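Local coordinates for protein disulfide-isomerase A4 (PDB 3EC3) that catalyses the rearrangement of disulfide bonds in proteins of the endoplasmic reticulum, here represented by its noncatalytic fragment of two thioredoxin-like domains, at residues K9-T13 with L14-Q18; Q34-D38 with P39-Q43; Q43-D46 with A47-T50; M95-Q98 with G99-A103. The protein carries 1 engineered substitution. All coordinates share one frame; numbering follows the deposited sequence.

Contact 1. Residues K9-T13 with L14-Q18; sequences KEILT and LKQVQ
T13 caps helix 14-23 with its own side chain, and the residues around it make a compact worked example of how an N-cap joins a strand to a helix. T13 OG1 accepts from the backbone N of Q16 at 3.2 Å with an N-H...O angle of 150°. The T13 carbonyl O takes a second, weak bond from that same Q16 N at 3.3 Å, so hydroxyl and carbonyl of one residue share a single N-H of the first helical turn. A chi1 of 63° places OG1 between the backbone N and the carbonyl carbon, the position from which it can turn back to the helix start.

The tight part is apolar. Methyl CG2 of I11 meets CG2 of V17 at 3.7 Å, the two side chains crossing at about a right angle, and I11 CD1 reaches that same valine methyl at 3.9 Å. Q16 covers I11 with its aliphatic portion, CG lying 4.0 Å from I11 CG1, before a bend at chi2 (83°) carries the amide off the isoleucine.

On the looser side a water takes the place of direct contact: it accepts from Q16 NE2 at 3.2 Å and donates to E10 O at 3.1 Å. Of the K15 side chain, CB comes near T13 OG1, and the rest runs away extended.

Strand 9-10 is an outer strand of its sheet, paired in parallel with strand 57-60 through backbone bonds of K9 and I11. Helix 63-69 covers this junction, I65 against I11 and F68 against L14.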
# COMPACT_ATOMS: atom_id res chain seq x y z
N LYS A 9 16.16 5.34 -10.81
CA LYS A 9 17.54 5.02 -10.47
C LYS A 9 17.90 3.61 -10.83
O LYS A 9 17.11 2.69 -10.62
CB LYS A 9 17.76 5.30 -8.94
CG LYS A 9 19.19 5.51 -8.56
CD LYS A 9 19.31 6.18 -7.16
CE LYS A 9 20.72 6.60 -6.94
NZ LYS A 9 20.97 7.17 -5.60
N GLU A 10 19.11 3.38 -11.37
CA GLU A 10 19.46 2.01 -11.77
C GLU A 10 19.71 1.07 -10.57
O GLU A 10 20.32 1.46 -9.55
CB GLU A 10 20.68 1.97 -12.74
CG GLU A 10 20.87 0.60 -13.42
CD GLU A 10 22.06 0.58 -14.44
OE1 GLU A 10 22.70 1.62 -14.57
OE2 GLU A 10 22.35 -0.47 -15.05
N ILE A 11 19.25 -0.16 -10.71
CA ILE A 11 19.53 -1.22 -9.76
C ILE A 11 20.65 -2.01 -10.39
O ILE A 11 20.53 -2.39 -11.55
CB ILE A 11 18.27 -2.11 -9.56
CG1 ILE A 11 17.30 -1.30 -8.66
CG2 ILE A 11 18.70 -3.50 -8.99
CD1 ILE A 11 16.16 -2.07 -7.98
N LEU A 12 21.75 -2.20 -9.65
CA LEU A 12 22.92 -2.88 -10.18
C LEU A 12 22.92 -4.36 -9.80
O LEU A 12 23.42 -5.20 -10.55
CB LEU A 12 24.22 -2.20 -9.74
CG LEU A 12 24.25 -0.69 -9.92
CD1 LEU A 12 25.48 -0.12 -9.23
CD2 LEU A 12 24.15 -0.35 -11.39
N THR A 13 22.41 -4.71 -8.62
CA THR A 13 22.57 -6.07 -8.15
C THR A 13 21.26 -6.70 -7.70
O THR A 13 20.27 -6.01 -7.38
CB THR A 13 23.55 -6.14 -6.96
OG1 THR A 13 23.00 -5.40 -5.86
CG2 THR A 13 24.95 -5.62 -7.32
N LEU A 14 21.29 -8.02 -7.61
CA LEU A 14 20.15 -8.72 -7.10
C LEU A 14 19.95 -8.35 -5.62
O LEU A 14 18.80 -8.21 -5.15
CB LEU A 14 20.36 -10.22 -7.28
CG LEU A 14 19.27 -11.09 -7.88
CD1 LEU A 14 19.54 -12.54 -7.46
CD2 LEU A 14 17.90 -10.62 -7.40
N LYS A 15 21.06 -8.15 -4.90
CA LYS A 15 21.01 -7.83 -3.46
C LYS A 15 20.24 -6.54 -3.20
O LYS A 15 19.57 -6.43 -2.17
CB LYS A 15 22.41 -7.72 -2.83
CG LYS A 15 23.03 -9.07 -2.54
CD LYS A 15 24.26 -8.96 -1.65
CE LYS A 15 24.85 -10.34 -1.37
NZ LYS A 15 26.06 -10.26 -0.50
N GLN A 16 20.34 -5.58 -4.10
CA GLN A 16 19.59 -4.32 -4.00
C GLN A 16 18.08 -4.62 -3.97
O GLN A 16 17.33 -4.08 -3.13
CB GLN A 16 19.94 -3.43 -5.20
CG GLN A 16 19.24 -2.05 -5.28
CD GLN A 16 19.93 -0.98 -4.42
OE1 GLN A 16 20.68 -1.29 -3.50
NE2 GLN A 16 19.71 0.28 -4.76
N VAL A 17 17.63 -5.43 -4.92
CA VAL A 17 16.18 -5.78 -4.97
C VAL A 17 15.76 -6.55 -3.71
O VAL A 17 14.73 -6.24 -3.13
CB VAL A 17 15.86 -6.62 -6.21
CG1 VAL A 17 14.33 -6.93 -6.26
CG2 VAL A 17 16.32 -5.93 -7.46
N GLN A 18 16.55 -7.52 -3.28
CA GLN A 18 16.30 -8.23 -2.01
C GLN A 18 16.18 -7.30 -0.80
O GLN A 18 15.26 -7.41 0.02
CB GLN A 18 17.37 -9.31 -1.81
CG GLN A 18 17.26 -10.43 -2.91
CD GLN A 18 18.44 -11.41 -2.91
OE1 GLN A 18 19.58 -11.03 -2.72
NE2 GLN A 18 18.15 -12.68 -3.17
O HOH W 1 18.30 1.77 -7.20

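Contact 2. Residues Q34-D38 with P39-Q43; sequences QGVGD and PGYLQ
Residues G35 to D38 form a type I beta turn, closed by D38 N bonding to G35 O, and the chain then enters helix 39-51, whose first turn is tied back by L42 N bonding to D38 O at 3.1 Å. D38 is the N-cap. Its OD1 accepts from G40 N at 3.2 Å, the donor standing above the carboxylate plane, 51° out of it. The other oxygen faces the loop: OD2 uses its anti lone pair for Q34 N at 2.8 Å, in a nearly straight bond of 177°. With CG anti to the backbone N, the carboxylate spans loop and helix, and its negative charge would probably suit the helix start. Replacing the aspartate by alanine would remove both oxygens and would probably leave the N-H groups of G40 and Q34 without their acceptors and the loop less firmly tied to the helix. P39, in the first helical turn, has no N-H that needs a partner.

The other side of the contact is carried by Y41. The V36 carbonyl O meets its ring at the edge, 3.4 Å from CD1, while V36 CG2 makes an apolar contact alongside, 4.0 Å from CE1. The hydroxyl of Y41 bonds to Q45 NE2, one turn on.

This loop follows strand 28-32, where catalytic thioredoxin domains carry their CXXC motif; no cysteine occurs in Q34-Q43. From the helix, Y41 meets F61 edge-to-face, and its ring also approaches H59 of strand 57-60.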
# COMPACT_ATOMS: atom_id res chain seq x y z
N GLN A 34 15.73 -3.57 -21.97
CA GLN A 34 16.90 -4.16 -22.64
C GLN A 34 18.14 -3.28 -22.52
O GLN A 34 19.26 -3.77 -22.51
CB GLN A 34 16.55 -4.46 -24.08
CG GLN A 34 15.28 -5.37 -24.19
CD GLN A 34 15.03 -5.84 -25.57
OE1 GLN A 34 13.89 -5.76 -26.07
NE2 GLN A 34 16.10 -6.28 -26.25
N GLY A 35 17.94 -1.99 -22.37
CA GLY A 35 19.07 -1.08 -22.25
C GLY A 35 18.65 0.37 -22.25
O GLY A 35 17.47 0.70 -22.35
N VAL A 36 19.63 1.25 -22.18
CA VAL A 36 19.37 2.65 -21.94
C VAL A 36 18.69 3.40 -23.15
O VAL A 36 18.10 4.46 -22.97
CB VAL A 36 20.66 3.33 -21.47
CG1 VAL A 36 21.71 3.36 -22.61
CG2 VAL A 36 20.37 4.73 -20.96
N GLY A 37 18.71 2.79 -24.33
CA GLY A 37 18.06 3.37 -25.52
C GLY A 37 16.75 2.69 -25.86
O GLY A 37 16.12 3.01 -26.88
N ASP A 38 16.31 1.76 -24.99
CA ASP A 38 15.09 0.94 -25.21
C ASP A 38 13.85 1.88 -25.25
O ASP A 38 13.59 2.59 -24.29
CB ASP A 38 15.01 -0.12 -24.07
CG ASP A 38 13.87 -1.12 -24.25
OD1 ASP A 38 12.97 -0.85 -25.06
OD2 ASP A 38 13.85 -2.20 -23.55
N PRO A 39 13.11 1.94 -26.37
CA PRO A 39 11.99 2.87 -26.38
C PRO A 39 11.04 2.71 -25.14
O PRO A 39 10.55 3.70 -24.63
CB PRO A 39 11.32 2.56 -27.72
CG PRO A 39 12.45 2.18 -28.60
CD PRO A 39 13.27 1.29 -27.70
N GLY A 40 10.85 1.47 -24.66
CA GLY A 40 9.97 1.24 -23.50
C GLY A 40 10.56 1.89 -22.26
O GLY A 40 9.85 2.52 -21.44
N TYR A 41 11.86 1.76 -22.09
CA TYR A 41 12.53 2.44 -20.98
C TYR A 41 12.30 3.96 -21.02
O TYR A 41 12.14 4.61 -19.99
CB TYR A 41 14.02 2.11 -21.02
CG TYR A 41 14.87 2.94 -20.07
CD1 TYR A 41 15.83 3.82 -20.56
CD2 TYR A 41 14.70 2.84 -18.67
CE1 TYR A 41 16.62 4.58 -19.71
CE2 TYR A 41 15.45 3.63 -17.81
CZ TYR A 41 16.44 4.46 -18.33
OH TYR A 41 17.20 5.24 -17.48
N LEU A 42 12.31 4.54 -22.21
CA LEU A 42 12.18 5.99 -22.32
C LEU A 42 10.77 6.42 -21.93
O LEU A 42 10.60 7.45 -21.28
CB LEU A 42 12.52 6.45 -23.77
CG LEU A 42 14.00 6.22 -24.16
CD1 LEU A 42 14.17 6.75 -25.54
CD2 LEU A 42 14.97 6.97 -23.25
N GLN A 43 9.78 5.61 -22.30
CA GLN A 43 8.41 5.84 -21.91
C GLN A 43 8.25 5.73 -20.36
O GLN A 43 7.53 6.51 -19.70
CB GLN A 43 7.50 4.83 -22.60
CG GLN A 43 7.23 5.11 -24.07
CD GLN A 43 6.69 6.52 -24.32
OE1 GLN A 43 7.44 7.44 -24.66
NE2 GLN A 43 5.40 6.69 -24.18

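Contact 3. Residues Q43-D46 with A47-T50; sequences QYQD and AANT
Between Q43 and T50 the chain forms two turns of helix 39-51, the helical limb of a beta-alpha-beta unit that links strand 28-32 to the parallel strand 57-60 of the thioredoxin-like fold. Backbone hydrogen bonds, each spanning four residues, come first. A47 N bonds to Q43 O at 3.0 Å, A48 N to Y44 O at 2.8 Å and N49 N to Q45 O at 2.9 Å. The series weakens at T50 N, which lies 3.3 Å from D46 O.

Packing comes second. The short side chains keep close to the helix's own carbonyls: A47 CB is 3.5 Å from Y44 O, and A48 CB approaches the same oxygen at 3.4 Å. Their small size is consistent with close approach on two sides, A47 touching I106 of helix 103-113 and A48 touching F57 of strand 57-60.

Polar side chains, the third kind, mostly reach beyond these two turns. Y44 OH bonds to H58 O, pinning the tyrosine to the strand; Q45 OE1 accepts from S8 N in the N-terminal loop, and N49 OD1 from R52 NH1. Q45 NE2 turns back along the helix to Y41 OH.

T50 too turns its polar end back, here onto a backbone carbonyl. With OG1 anti to the carbonyl carbon (chi1 -66°), its hydroxyl donates weakly to D46 O at 3.4 Å, so that one carbonyl oxygen receives both the backbone N-H and the side chain of T50.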
# COMPACT_ATOMS: atom_id res chain seq x y z
N GLN A 43 9.78 5.61 -22.30
CA GLN A 43 8.41 5.84 -21.91
C GLN A 43 8.25 5.73 -20.36
O GLN A 43 7.53 6.51 -19.70
CB GLN A 43 7.50 4.83 -22.60
CG GLN A 43 7.23 5.11 -24.07
CD GLN A 43 6.69 6.52 -24.32
OE1 GLN A 43 7.44 7.44 -24.66
NE2 GLN A 43 5.40 6.69 -24.18
N TYR A 44 8.93 4.76 -19.79
CA TYR A 44 8.95 4.57 -18.32
C TYR A 44 9.54 5.80 -17.62
O TYR A 44 8.94 6.31 -16.66
CB TYR A 44 9.75 3.30 -18.00
CG TYR A 44 9.95 3.06 -16.49
CD1 TYR A 44 11.21 3.13 -15.92
CD2 TYR A 44 8.87 2.75 -15.67
CE1 TYR A 44 11.39 2.91 -14.55
CE2 TYR A 44 9.03 2.54 -14.32
CZ TYR A 44 10.31 2.63 -13.76
OH TYR A 44 10.46 2.37 -12.40
N GLN A 45 10.68 6.31 -18.11
CA GLN A 45 11.32 7.49 -17.51
C GLN A 45 10.41 8.72 -17.60
O GLN A 45 10.45 9.56 -16.71
CB GLN A 45 12.73 7.80 -18.11
CG GLN A 45 13.94 6.91 -17.57
CD GLN A 45 14.46 7.27 -16.13
OE1 GLN A 45 13.73 7.85 -15.32
NE2 GLN A 45 15.73 6.89 -15.81
N ASP A 46 9.65 8.85 -18.69
CA ASP A 46 8.65 9.94 -18.88
C ASP A 46 7.55 9.87 -17.80
O ASP A 46 7.27 10.86 -17.13
CB ASP A 46 8.06 9.82 -20.27
CG ASP A 46 7.24 11.03 -20.69
OD1 ASP A 46 6.60 11.69 -19.85
OD2 ASP A 46 7.21 11.29 -21.92
N ALA A 47 6.96 8.69 -17.65
CA ALA A 47 6.00 8.42 -16.57
C ALA A 47 6.57 8.68 -15.16
O ALA A 47 5.88 9.25 -14.28
CB ALA A 47 5.52 6.97 -16.65
N ALA A 48 7.78 8.21 -14.91
CA ALA A 48 8.45 8.35 -13.63
C ALA A 48 8.68 9.84 -13.30
O ALA A 48 8.50 10.28 -12.16
CB ALA A 48 9.76 7.61 -13.66
N ASN A 49 9.10 10.60 -14.31
CA ASN A 49 9.36 12.02 -14.12
C ASN A 49 8.13 12.74 -13.60
O ASN A 49 8.20 13.54 -12.66
CB ASN A 49 9.85 12.69 -15.41
CG ASN A 49 10.04 14.17 -15.22
OD1 ASN A 49 10.84 14.60 -14.37
ND2 ASN A 49 9.24 14.97 -15.92
N THR A 50 6.98 12.43 -14.20
CA THR A 50 5.72 13.01 -13.81
C THR A 50 5.35 12.65 -12.37
O THR A 50 4.86 13.50 -11.62
CB THR A 50 4.61 12.57 -14.79
OG1 THR A 50 4.89 13.12 -16.08
CG2 THR A 50 3.26 13.04 -14.34

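Contact 4. Residues M95-Q98 with G99-A103; sequences MDVQ and GSTEA
A type I beta turn from Q98 to T101 leads the chain from strand 93-96 toward helix 103-113, and two hydrogen bonds between its end residues hold it. T101 N bonds to Q98 O at 3.0 Å, the donor standing well above the carbonyl plane, 65° out of it. In the opposite sense, Q98 N donates to T101 OG1 at 2.7 Å, a short and fairly straight bond with an N-H...O angle of 166°. Backbone and side chain of T101 thus grip both polar backbone atoms of Q98. The threonine can do so because OG1 lies beside its own backbone N (chi1 -47°), turned to the strand end; there it also touches V97 CA at 3.5 Å. A valine in its place would keep much of the shape but is likely to strip the Q98 N-H of its acceptor, making the turn easier to open.

The outer side is thinner. Q98 bends at chi2, and its CG rests 3.5 Å from S100 OG, a light touch on a largely exposed turn. D96 sends its carboxylate elsewhere, OD1 forming a salt bridge with K75 NZ.

E102 occupies the N-cap position of helix 103-113. Strand 93-96 is an outer strand of the sheet, antiparallel to strand 75-79, with backbone bonds from M95 (selenomethionine) to L76 and from V97 to G74. I106 of the helix packs against M95, V97 and T101 alike.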
# COMPACT_ATOMS: atom_id res chain seq x y z
N MSE A 95 3.25 -5.17 -16.04
CA MSE A 95 2.64 -4.51 -17.21
C MSE A 95 3.64 -4.50 -18.35
O MSE A 95 4.81 -4.21 -18.14
CB MSE A 95 2.25 -3.08 -16.89
CG MSE A 95 1.64 -2.33 -18.08
SE MSE A 95 1.29 -0.49 -17.60
CE MSE A 95 2.90 0.04 -17.27
N ASP A 96 3.18 -4.86 -19.55
CA ASP A 96 4.01 -4.76 -20.76
C ASP A 96 4.27 -3.31 -21.05
O ASP A 96 3.34 -2.50 -20.99
CB ASP A 96 3.31 -5.38 -22.01
CG ASP A 96 3.02 -6.87 -21.86
OD1 ASP A 96 3.50 -7.50 -20.88
OD2 ASP A 96 2.32 -7.44 -22.75
N VAL A 97 5.52 -2.96 -21.36
CA VAL A 97 5.88 -1.58 -21.69
C VAL A 97 6.78 -1.54 -22.92
O VAL A 97 7.90 -2.06 -22.89
CB VAL A 97 6.58 -0.81 -20.53
CG1 VAL A 97 6.98 0.60 -20.98
CG2 VAL A 97 5.67 -0.71 -19.31
N GLN A 98 6.28 -0.93 -24.00
CA GLN A 98 7.14 -0.66 -25.16
C GLN A 98 7.06 0.77 -25.66
O GLN A 98 6.48 1.63 -25.01
CB GLN A 98 6.88 -1.64 -26.29
CG GLN A 98 5.45 -1.81 -26.62
CD GLN A 98 5.20 -3.22 -27.01
OE1 GLN A 98 4.84 -3.50 -28.14
NE2 GLN A 98 5.45 -4.15 -26.08
N GLY A 99 7.67 1.01 -26.82
CA GLY A 99 7.79 2.36 -27.33
C GLY A 99 6.40 2.92 -27.53
O GLY A 99 6.17 4.09 -27.28
N SER A 100 5.48 2.05 -27.89
CA SER A 100 4.10 2.43 -28.24
C SER A 100 3.21 2.64 -27.01
O SER A 100 2.19 3.29 -27.11
CB SER A 100 3.51 1.40 -29.22
OG SER A 100 3.37 0.13 -28.59
N THR A 101 3.62 2.10 -25.85
CA THR A 101 2.91 2.29 -24.60
C THR A 101 2.81 3.76 -24.18
O THR A 101 3.81 4.43 -24.04
CB THR A 101 3.59 1.47 -23.45
OG1 THR A 101 3.84 0.13 -23.90
CG2 THR A 101 2.68 1.41 -22.23
N GLU A 102 1.60 4.25 -23.98
CA GLU A 102 1.40 5.63 -23.56
C GLU A 102 1.94 5.85 -22.15
O GLU A 102 1.72 5.00 -21.27
CB GLU A 102 -0.09 5.97 -23.59
CG GLU A 102 -0.63 6.18 -24.99
CD GLU A 102 -1.91 7.00 -25.01
OE1 GLU A 102 -2.77 6.73 -25.89
OE2 GLU A 102 -2.08 7.90 -24.15
N ALA A 103 2.61 6.98 -21.92
CA ALA A 103 3.17 7.27 -20.59
C ALA A 103 2.05 7.39 -19.58
O ALA A 103 2.20 6.99 -18.43
CB ALA A 103 4.01 8.54 -20.60

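In the fold
Three of the four contacts lie at helix entrances, with different chemistry: contacts 1 and 2 cap a helix N-terminus, by a hydroxyl and a carboxylate, whereas contact 4 fastens the turn before a helix through a threonine side chain. Contact 3 lies within a helix and rests on main-chain bonds. None is wholly core. Contacts 1 to 3 are partly buried, whereas contact 4 is a surface turn. Contacts 2 and 3 share Q43 and helix 39-51; both touch contact 4, where Q43 NE2 probably bonds to T101 O at 2.8 Å. Contact 1 stands apart, its centre about 23 Å from that of contact 4, yet the two reach opposite edges of one sheet.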